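Local coordinates for T9SS C-terminal target domain-containing protein (Bacteroides cellulosilyticus, PDB 5JVK), which is a family 39 glycoside hydrolase from a gut symbiont, probably cleaving O-glycosidic bonds in an endo manner, at residues A[351-362]-A[489-497]; A[424-432]-A[444-455]. All blocks are in the same frame, centred on the assembly; numbering follows the deposited sequence.

Interaction 1 of 2, residues A[351-362]-A[489-497]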
loop_
_atom_site.group_PDB
_atom_site.type_symbol
_atom_site.label_atom_id
_atom_site.label_comp_id
_atom_site.label_asym_id
_atom_site.label_seq_id
_atom_site.Cartn_x
_atom_site.Cartn_y
_atom_site.Cartn_z
ATOM N N ILE A 351 -4.848 9.025 -12.265
ATOM C CA ILE A 351 -4.697 10.151 -11.347
ATOM C C ILE A 351 -5.655 10.051 -10.148
ATOM O O ILE A 351 -5.322 10.518 -9.054
ATOM C CB ILE A 351 -4.832 11.511 -12.091
ATOM C CG1 ILE A 351 -4.167 12.631 -11.293
ATOM C CG2 ILE A 351 -6.287 11.858 -12.398
ATOM C CD1 ILE A 351 -2.653 12.534 -11.215
ATOM N N GLU A 352 -6.825 9.442 -10.355
ATOM C CA GLU A 352 -7.754 9.148 -9.256
ATOM C C GLU A 352 -7.167 8.108 -8.297
ATOM O O GLU A 352 -7.215 8.292 -7.080
ATOM C CB GLU A 352 -9.121 8.696 -9.787
ATOM C CG GLU A 352 -9.933 9.830 -10.407
ATOM C CD GLU A 352 -11.211 9.378 -11.105
ATOM O OE1 GLU A 352 -11.356 8.176 -11.425
ATOM O OE2 GLU A 352 -12.081 10.242 -11.352
ATOM N N GLN A 353 -6.599 7.036 -8.855
ATOM C CA GLN A 353 -5.907 6.003 -8.069
ATOM C C GLN A 353 -4.809 6.612 -7.186
ATOM O O GLN A 353 -4.673 6.248 -6.015
ATOM C CB GLN A 353 -5.295 4.928 -8.985
ATOM C CG GLN A 353 -4.837 3.667 -8.252
ATOM C CD GLN A 353 -3.792 2.842 -9.003
ATOM O OE1 GLN A 353 -2.954 3.376 -9.732
ATOM N NE2 GLN A 353 -3.821 1.525 -8.800
ATOM N N ALA A 354 -4.036 7.535 -7.755
ATOM C CA ALA A 354 -2.993 8.244 -7.021
ATOM C C ALA A 354 -3.584 9.120 -5.922
ATOM O O ALA A 354 -3.167 9.041 -4.766
ATOM C CB ALA A 354 -2.161 9.085 -7.976
ATOM N N ALA A 355 -4.563 9.942 -6.290
ATOM C CA ALA A 355 -5.257 10.811 -5.337
ATOM C C ALA A 355 -5.843 10.025 -4.162
ATOM O O ALA A 355 -5.680 10.421 -3.010
ATOM C CB ALA A 355 -6.352 11.602 -6.042
ATOM N N TYR A 356 -6.502 8.907 -4.460
ATOM C CA TYR A 356 -7.160 8.100 -3.428
ATOM C C TYR A 356 -6.174 7.339 -2.547
ATOM O O TYR A 356 -6.476 7.071 -1.383
ATOM C CB TYR A 356 -8.186 7.137 -4.044
ATOM C CG TYR A 356 -9.329 7.795 -4.817
ATOM C CD1 TYR A 356 -9.627 9.163 -4.689
ATOM C CD2 TYR A 356 -10.138 7.034 -5.659
ATOM C CE1 TYR A 356 -10.673 9.740 -5.394
ATOM C CE2 TYR A 356 -11.190 7.609 -6.362
ATOM C CZ TYR A 356 -11.450 8.962 -6.226
ATOM O OH TYR A 356 -12.489 9.543 -6.919
ATOM N N LEU A 357 -5.005 6.997 -3.091
ATOM C CA LEU A 357 -3.935 6.390 -2.293
ATOM C C LEU A 357 -3.454 7.356 -1.211
ATOM O O LEU A 357 -3.400 6.994 -0.039
ATOM C CB LEU A 357 -2.759 5.967 -3.179
ATOM C CG LEU A 357 -1.635 5.154 -2.509
ATOM C CD1 LEU A 357 -1.024 4.178 -3.503
ATOM C CD2 LEU A 357 -0.540 6.028 -1.902
ATOM N N ALA A 358 -3.107 8.575 -1.612
ATOM C CA ALA A 358 -2.652 9.601 -0.670
ATOM C C ALA A 358 -3.723 9.908 0.367
ATOM O O ALA A 358 -3.430 9.997 1.560
ATOM C CB ALA A 358 -2.270 10.873 -1.410
ATOM N N ARG A 359 -4.959 10.059 -0.103
ATOM C CA ARG A 359 -6.097 10.351 0.766
ATOM C C ARG A 359 -6.407 9.232 1.760
ATOM O O ARG A 359 -6.778 9.511 2.903
ATOM C CB ARG A 359 -7.333 10.725 -0.072
ATOM C CG ARG A 359 -7.277 12.174 -0.517
ATOM C CD ARG A 359 -8.023 12.492 -1.799
ATOM N NE ARG A 359 -9.465 12.286 -1.720
ATOM C CZ ARG A 359 -10.339 12.678 -2.648
ATOM N NH1 ARG A 359 -9.941 13.321 -3.748
ATOM N NH2 ARG A 359 -11.633 12.435 -2.477
ATOM N N THR A 360 -6.235 7.979 1.335
ATOM C CA THR A 360 -6.384 6.825 2.236
ATOM C C THR A 360 -5.439 6.911 3.435
ATOM O O THR A 360 -5.874 6.780 4.578
ATOM C CB THR A 360 -6.147 5.484 1.500
ATOM O OG1 THR A 360 -7.177 5.290 0.530
ATOM C CG2 THR A 360 -6.150 4.295 2.465
ATOM N N TYR A 361 -4.156 7.132 3.169
ATOM C CA TYR A 361 -3.154 7.165 4.241
ATOM C C TYR A 361 -3.241 8.432 5.095
ATOM O O TYR A 361 -2.986 8.383 6.301
ATOM C CB TYR A 361 -1.745 6.955 3.677
ATOM C CG TYR A 361 -1.534 5.544 3.174
ATOM C CD1 TYR A 361 -1.534 4.470 4.058
ATOM C CD2 TYR A 361 -1.352 5.275 1.817
ATOM C CE1 TYR A 361 -1.349 3.172 3.613
ATOM C CE2 TYR A 361 -1.166 3.976 1.359
ATOM C CZ TYR A 361 -1.165 2.927 2.265
ATOM O OH TYR A 361 -0.983 1.634 1.836
ATOM N N LEU A 362 -3.623 9.549 4.479
ATOM C CA LEU A 362 -3.869 10.791 5.215
ATOM C C LEU A 362 -5.097 10.677 6.118
ATOM O O LEU A 362 -5.038 11.066 7.287
ATOM C CB LEU A 362 -4.009 11.978 4.257
ATOM C CG LEU A 362 -2.709 12.377 3.549
ATOM C CD1 LEU A 362 -2.994 13.230 2.320
ATOM C CD2 LEU A 362 -1.760 13.101 4.491
ATOM N N LEU A 489 -7.407 23.887 -4.923
ATOM C CA LEU A 489 -7.544 22.489 -4.535
ATOM C C LEU A 489 -7.906 21.605 -5.720
ATOM O O LEU A 489 -8.682 22.000 -6.595
ATOM C CB LEU A 489 -8.609 22.332 -3.444
ATOM C CG LEU A 489 -8.439 23.142 -2.154
ATOM C CD1 LEU A 489 -9.531 22.760 -1.168
ATOM C CD2 LEU A 489 -7.067 22.934 -1.532
ATOM N N SER A 490 -7.321 20.409 -5.733
ATOM C CA SER A 490 -7.720 19.334 -6.629
ATOM C C SER A 490 -8.011 18.080 -5.807
ATOM O O SER A 490 -7.864 18.075 -4.579
ATOM C CB SER A 490 -6.616 19.051 -7.658
ATOM O OG SER A 490 -5.495 18.414 -7.070
ATOM N N ILE A 491 -8.423 17.023 -6.497
ATOM C CA ILE A 491 -8.556 15.696 -5.881
ATOM C C ILE A 491 -7.231 15.198 -5.284
ATOM O O ILE A 491 -7.235 14.485 -4.279
ATOM C CB ILE A 491 -9.160 14.641 -6.851
ATOM C CG1 ILE A 491 -8.264 14.392 -8.078
ATOM C CG2 ILE A 491 -10.563 15.061 -7.286
ATOM C CD1 ILE A 491 -8.743 13.256 -8.955
ATOM N N LEU A 492 -6.114 15.592 -5.898
ATOM C CA LEU A 492 -4.777 15.247 -5.424
ATOM C C LEU A 492 -4.389 16.151 -4.253
ATOM O O LEU A 492 -4.383 17.370 -4.408
ATOM C CB LEU A 492 -3.763 15.422 -6.551
ATOM C CG LEU A 492 -3.985 14.561 -7.804
ATOM C CD1 LEU A 492 -3.434 15.249 -9.047
ATOM C CD2 LEU A 492 -3.374 13.182 -7.609
ATOM N N PRO A 493 -4.071 15.569 -3.079
ATOM C CA PRO A 493 -3.698 16.435 -1.959
ATOM C C PRO A 493 -2.430 17.252 -2.189
ATOM O O PRO A 493 -1.490 16.777 -2.832
ATOM C CB PRO A 493 -3.481 15.450 -0.803
ATOM C CG PRO A 493 -4.300 14.267 -1.159
ATOM C CD PRO A 493 -4.205 14.162 -2.650
ATOM N N GLN A 494 -2.433 18.478 -1.671
ATOM C CA GLN A 494 -1.237 19.308 -1.591
ATOM C C GLN A 494 -0.938 19.554 -0.122
ATOM O O GLN A 494 -1.789 19.316 0.737
ATOM C CB GLN A 494 -1.417 20.623 -2.356
ATOM C CG GLN A 494 -2.383 21.619 -1.731
ATOM C CD GLN A 494 -2.810 22.692 -2.709
ATOM O OE1 GLN A 494 -2.408 23.846 -2.587
ATOM N NE2 GLN A 494 -3.622 22.313 -3.691
ATOM N N TYR A 495 0.268 20.039 0.155
ATOM C CA TYR A 495 0.804 20.083 1.508
ATOM C C TYR A 495 1.494 21.415 1.811
ATOM O O TYR A 495 2.257 21.922 0.987
ATOM C CB TYR A 495 1.809 18.943 1.697
ATOM C CG TYR A 495 1.324 17.589 1.223
ATOM C CD1 TYR A 495 0.572 16.765 2.057
ATOM C CD2 TYR A 495 1.616 17.135 -0.062
ATOM C CE1 TYR A 495 0.128 15.522 1.626
ATOM C CE2 TYR A 495 1.180 15.895 -0.503
ATOM C CZ TYR A 495 0.433 15.092 0.343
ATOM O OH TYR A 495 -0.004 13.864 -0.090
ATOM N N LEU A 496 1.220 21.966 2.997
ATOM C CA LEU A 496 1.913 23.146 3.514
ATOM C C LEU A 496 2.840 22.723 4.649
ATOM O O LEU A 496 2.384 22.478 5.764
ATOM C CB LEU A 496 0.912 24.185 4.025
ATOM C CG LEU A 496 0.100 24.957 2.982
ATOM C CD1 LEU A 496 -1.096 25.633 3.637
ATOM C CD2 LEU A 496 0.967 25.985 2.268
ATOM N N VAL A 497 4.136 22.647 4.360
ATOM C CA VAL A 497 5.142 22.205 5.331
ATOM C C VAL A 497 5.604 23.382 6.193
ATOM O O VAL A 497 5.704 24.503 5.702
ATOM C CB VAL A 497 6.355 21.569 4.614
ATOM C CG1 VAL A 497 7.402 21.086 5.617
ATOM C CG2 VAL A 497 5.893 20.418 3.727
#

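Interaction 2 of 2, residues A[424-432]-A[444-455]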
loop_
_atom_site.group_PDB
_atom_site.type_symbol
_atom_site.label_atom_id
_atom_site.label_comp_id
_atom_site.label_asym_id
_atom_site.label_seq_id
_atom_site.Cartn_x
_atom_site.Cartn_y
_atom_site.Cartn_z
ATOM N N LEU A 424 -8.875 21.785 10.342
ATOM C CA LEU A 424 -9.142 23.192 10.006
ATOM C C LEU A 424 -10.424 23.334 9.182
ATOM O O LEU A 424 -11.192 24.272 9.390
ATOM C CB LEU A 424 -7.967 23.832 9.255
ATOM C CG LEU A 424 -6.766 24.290 10.093
ATOM C CD1 LEU A 424 -6.006 23.110 10.681
ATOM C CD2 LEU A 424 -5.821 25.153 9.266
ATOM N N LEU A 425 -10.634 22.412 8.243
ATOM C CA LEU A 425 -11.823 22.395 7.386
ATOM C C LEU A 425 -12.195 20.954 7.051
ATOM O O LEU A 425 -11.317 20.111 6.876
ATOM C CB LEU A 425 -11.559 23.181 6.098
ATOM C CG LEU A 425 -12.696 23.327 5.078
ATOM C CD1 LEU A 425 -13.861 24.131 5.639
ATOM C CD2 LEU A 425 -12.163 23.969 3.805
ATOM N N ASP A 426 -13.494 20.689 6.952
ATOM C CA ASP A 426 -14.014 19.343 6.725
ATOM C C ASP A 426 -15.131 19.410 5.684
ATOM O O ASP A 426 -15.544 20.500 5.285
ATOM C CB ASP A 426 -14.537 18.771 8.052
ATOM C CG ASP A 426 -14.467 17.250 8.125
ATOM O OD1 ASP A 426 -14.385 16.574 7.074
ATOM O OD2 ASP A 426 -14.498 16.724 9.258
ATOM N N GLY A 427 -15.591 18.249 5.228
ATOM C CA GLY A 427 -16.699 18.156 4.281
ATOM C C GLY A 427 -16.204 17.983 2.857
ATOM O O GLY A 427 -15.323 17.159 2.600
ATOM N N VAL A 428 -16.770 18.766 1.941
ATOM C CA VAL A 428 -16.412 18.723 0.520
ATOM C C VAL A 428 -14.917 18.997 0.335
ATOM O O VAL A 428 -14.250 18.297 -0.431
ATOM C CB VAL A 428 -17.269 19.720 -0.304
ATOM C CG1 VAL A 428 -16.730 19.911 -1.718
ATOM C CG2 VAL A 428 -18.710 19.234 -0.370
ATOM N N ASN A 429 -14.416 20.012 1.036
ATOM C CA ASN A 429 -12.987 20.331 1.085
ATOM C C ASN A 429 -12.420 19.926 2.443
ATOM O O ASN A 429 -13.129 19.962 3.449
ATOM C CB ASN A 429 -12.771 21.829 0.852
ATOM C CG ASN A 429 -13.365 22.308 -0.463
ATOM O OD1 ASN A 429 -13.220 21.654 -1.493
ATOM N ND2 ASN A 429 -14.040 23.448 -0.431
ATOM N N LYS A 430 -11.146 19.539 2.461
ATOM C CA LYS A 430 -10.455 19.111 3.678
ATOM C C LYS A 430 -9.202 19.937 3.861
ATOM O O LYS A 430 -8.450 20.116 2.911
ATOM C CB LYS A 430 -10.042 17.636 3.585
ATOM C CG LYS A 430 -10.911 16.652 4.350
ATOM C CD LYS A 430 -12.146 16.252 3.572
ATOM C CE LYS A 430 -12.755 14.985 4.142
ATOM N NZ LYS A 430 -13.977 14.605 3.387
ATOM N N VAL A 431 -8.986 20.434 5.077
ATOM C CA VAL A 431 -7.700 21.001 5.491
ATOM C C VAL A 431 -7.373 20.410 6.862
ATOM O O VAL A 431 -8.086 20.665 7.833
ATOM C CB VAL A 431 -7.717 22.545 5.552
ATOM C CG1 VAL A 431 -6.332 23.080 5.910
ATOM C CG2 VAL A 431 -8.171 23.131 4.219
ATOM N N LEU A 432 -6.307 19.616 6.924
ATOM C CA LEU A 432 -5.971 18.823 8.106
ATOM C C LEU A 432 -4.546 19.128 8.542
ATOM O O LEU A 432 -3.674 19.306 7.698
ATOM C CB LEU A 432 -6.084 17.331 7.784
ATOM C CG LEU A 432 -7.331 16.835 7.051
ATOM C CD1 LEU A 432 -7.145 15.388 6.626
ATOM C CD2 LEU A 432 -8.563 16.993 7.926
ATOM N N THR A 444 -2.292 19.394 5.209
ATOM C CA THR A 444 -2.659 18.845 3.901
ATOM C C THR A 444 -4.019 19.385 3.496
ATOM O O THR A 444 -4.862 19.634 4.354
ATOM C CB THR A 444 -2.663 17.301 3.863
ATOM O OG1 THR A 444 -2.914 16.864 2.521
ATOM C CG2 THR A 444 -3.717 16.698 4.794
ATOM N N ALA A 445 -4.226 19.560 2.194
ATOM C CA ALA A 445 -5.479 20.109 1.686
ATOM C C ALA A 445 -5.866 19.492 0.350
ATOM O O ALA A 445 -5.025 19.328 -0.531
ATOM C CB ALA A 445 -5.383 21.621 1.561
ATOM N N TRP A 446 -7.142 19.145 0.221
ATOM C CA TRP A 446 -7.694 18.625 -1.024
ATOM C C TRP A 446 -9.191 18.894 -1.098
ATOM O O TRP A 446 -9.816 19.261 -0.099
ATOM C CB TRP A 446 -7.403 17.120 -1.170
ATOM C CG TRP A 446 -8.200 16.189 -0.279
ATOM C CD1 TRP A 446 -9.443 15.686 -0.523
ATOM C CD2 TRP A 446 -7.780 15.624 0.969
ATOM N NE1 TRP A 446 -9.833 14.860 0.499
ATOM C CE2 TRP A 446 -8.833 14.807 1.431
ATOM C CE3 TRP A 446 -6.621 15.741 1.748
ATOM C CZ2 TRP A 446 -8.761 14.101 2.637
ATOM C CZ3 TRP A 446 -6.550 15.036 2.950
ATOM C CH2 TRP A 446 -7.617 14.227 3.381
ATOM N N THR A 447 -9.749 18.705 -2.289
ATOM C CA THR A 447 -11.189 18.791 -2.503
ATOM C C THR A 447 -11.698 17.463 -3.049
ATOM O O THR A 447 -10.992 16.780 -3.793
ATOM C CB THR A 447 -11.578 19.957 -3.447
ATOM O OG1 THR A 447 -13.005 20.008 -3.586
ATOM C CG2 THR A 447 -10.945 19.832 -4.836
ATOM N N THR A 448 -12.921 17.103 -2.663
ATOM C CA THR A 448 -13.616 15.953 -3.236
ATOM C C THR A 448 -14.223 16.262 -4.617
ATOM O O THR A 448 -14.581 15.343 -5.352
ATOM C CB THR A 448 -14.723 15.443 -2.292
ATOM O OG1 THR A 448 -15.645 16.501 -2.001
ATOM C CG2 THR A 448 -14.114 14.936 -0.993
ATOM N N LYS A 449 -14.340 17.544 -4.967
ATOM C CA LYS A 449 -14.919 17.942 -6.254
ATOM C C LYS A 449 -13.959 17.656 -7.410
ATOM O O LYS A 449 -12.822 18.131 -7.408
ATOM C CB LYS A 449 -15.319 19.422 -6.231
ATOM C CG LYS A 449 -16.489 19.700 -5.299
ATOM C CD LYS A 449 -16.695 21.180 -5.026
ATOM C CE LYS A 449 -17.169 21.936 -6.257
ATOM N NZ LYS A 449 -17.828 23.221 -5.885
ATOM N N ALA A 450 -14.436 16.880 -8.386
ATOM C CA ALA A 450 -13.635 16.438 -9.536
ATOM C C ALA A 450 -13.014 17.595 -10.315
ATOM O O ALA A 450 -11.831 17.562 -10.662
ATOM C CB ALA A 450 -14.491 15.592 -10.466
ATOM N N GLU A 451 -13.830 18.610 -10.583
ATOM C CA GLU A 451 -13.404 19.807 -11.319
ATOM C C GLU A 451 -12.419 20.716 -10.569
ATOM O O GLU A 451 -11.744 21.527 -11.198
ATOM C CB GLU A 451 -14.630 20.626 -11.777
ATOM C CG GLU A 451 -15.428 21.343 -10.676
ATOM C CD GLU A 451 -16.488 20.483 -9.993
ATOM O OE1 GLU A 451 -16.413 19.236 -10.064
ATOM O OE2 GLU A 451 -17.401 21.062 -9.363
ATOM N N GLY A 452 -12.361 20.602 -9.240
ATOM C CA GLY A 452 -11.474 21.424 -8.405
ATOM C C GLY A 452 -12.183 22.653 -7.859
ATOM O O GLY A 452 -13.224 23.051 -8.380
ATOM N N THR A 453 -11.629 23.231 -6.792
ATOM C CA THR A 453 -12.095 24.516 -6.247
ATOM C C THR A 453 -10.934 25.332 -5.697
ATOM O O THR A 453 -9.843 24.807 -5.465
ATOM C CB THR A 453 -13.110 24.356 -5.087
ATOM O OG1 THR A 453 -12.573 23.490 -4.078
ATOM C CG2 THR A 453 -14.417 23.802 -5.579
ATOM N N THR A 454 -11.202 26.617 -5.485
ATOM C CA THR A 454 -10.285 27.522 -4.815
ATOM C C THR A 454 -10.847 27.857 -3.434
ATOM O O THR A 454 -12.046 28.106 -3.298
ATOM C CB THR A 454 -10.101 28.811 -5.633
ATOM O OG1 THR A 454 -9.586 28.478 -6.932
ATOM C CG2 THR A 454 -9.145 29.776 -4.935
ATOM N N ILE A 455 -9.985 27.839 -2.418
ATOM C CA ILE A 455 -10.349 28.296 -1.071
ATOM C C ILE A 455 -9.293 29.245 -0.509
ATOM O O ILE A 455 -8.157 29.288 -0.983
ATOM C CB ILE A 455 -10.578 27.129 -0.077
ATOM C CG1 ILE A 455 -9.320 26.266 0.092
ATOM C CG2 ILE A 455 -11.749 26.264 -0.524
ATOM C CD1 ILE A 455 -9.301 25.497 1.392
#

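Interaction 1 of 2, residues A[351-362]-A[489-497]
Leu492 crosses the side chain of Ile351 at about a right angle, CD1 coming to 3.5 Å from Ile351 CG1. The second methyl, CD2, lies against Ile351 O and Ala355 N and 3.7 Å from Ala355 CB. Ile351 can meet this leucine because CG1 stands anti to the backbone N (chi1 -158°), which carries CD1 over to it as well. Ile491 also lies on Ala355, CG1 3.9 Å from Ala355 CB, and its CD1 reaches Glu352 CG. One turn further on, Pro493 brings its ring atom CG to 3.7 Å from Arg359 CG and also near the methyls of Ala358 and Leu362. Tyr495 closes the row, its CE1 3.9 Å from Leu362 CD1. The one hydrogen bond across the contact runs from Arg359 NH1 to Ile491 O (3.0 Å, 162° at the hydrogen), the acceptor lying near the guanidinium plane and the donor on a carbonyl lone pair. Arg359 NH2 forms a salt bridge with Asp297. Helix 350-366 of the (β/α)8 barrel is thus joined to the loop leading into strand 494-498 of the accessory β domain by an apolar seam, in which a buried arginine, its charge probably balanced by Asp297, satisfies a loop carbonyl.

Interaction 2 of 2, residues A[424-432]-A[444-455]
Asn429 OD1 takes a hydrogen bond from Thr447 OG1 (2.7 Å), the hydroxyl approaching almost head-on to the amide C=O, and a second, weak one from Thr453 OG1. Thr447 OG1 in turn accepts from Lys449 N, forming an ST turn where the strand ends. Val428 O is gripped twice by Thr448: its backbone N arrives nearly in line with the carbonyl, while OG1, 2.8 Å away, uses a lone pair in the carbonyl plane. Thr448 can make both bonds because chi1 of 57° tucks OG1 between its own N and carbonyl carbon. Next to these bonds, strands 429-436 and 439-447 form an antiparallel β hairpin, with Lys430-Trp446 and Leu432-Thr444 as hydrogen-bonded pairs and Asn429-Thr447 and Val431-Ala445 as non-hydrogen-bonded ones. Where strand 419-425 pairs with strand 429-436, Leu424 and Leu425 both face Val431, a classic β bulge. On the face bearing Trp446, Lys430 CB sits over the six-membered ring in a CH-π contact, 3.9 Å from the centroid, while Leu432 CD1 approaches Trp446 CH2 obliquely at 3.5 Å. Asp297 OD1 accepts a hydrogen bond from Trp446 NE1 and forms a salt bridge with Lys430 NZ. With a leucine in place of Trp446, the aliphatic stem of Lys430 would probably lose the flat surface beneath it and Asp297 one of its donors. Over the face carrying Val431 and Ala445, Ile455 of strand 453-458 meets Leu425 tip to tip (Ile455 CD1 to Leu425 CD2 4.0 Å) and runs past Val431 in the opposite direction, its CD1 3.9 Å from Val431 CG2.

Overall arrangement
The two contacts illustrate how an accessory β domain can be built and docked within one chain. Interaction 1, buried between domains, relies on aliphatic packing and a single cross-contact hydrogen bond; interaction 2, only partly buried, depends on backbone pairing inside the β domain, with threonine and asparagine bonds toward its more exposed end. They share one sheet, since strands 439-447 and 494-498 are neighbours and Gln494 O lies 2.8 Å from Ala445 N, a probable hydrogen bond. Trp446 also packs on Arg359, and Asp297 receives charged partners from both contacts. Both segments of interaction 2 fall within the stretch of chain between the two segments of interaction 1, the centres of the contacts about 10 Å apart.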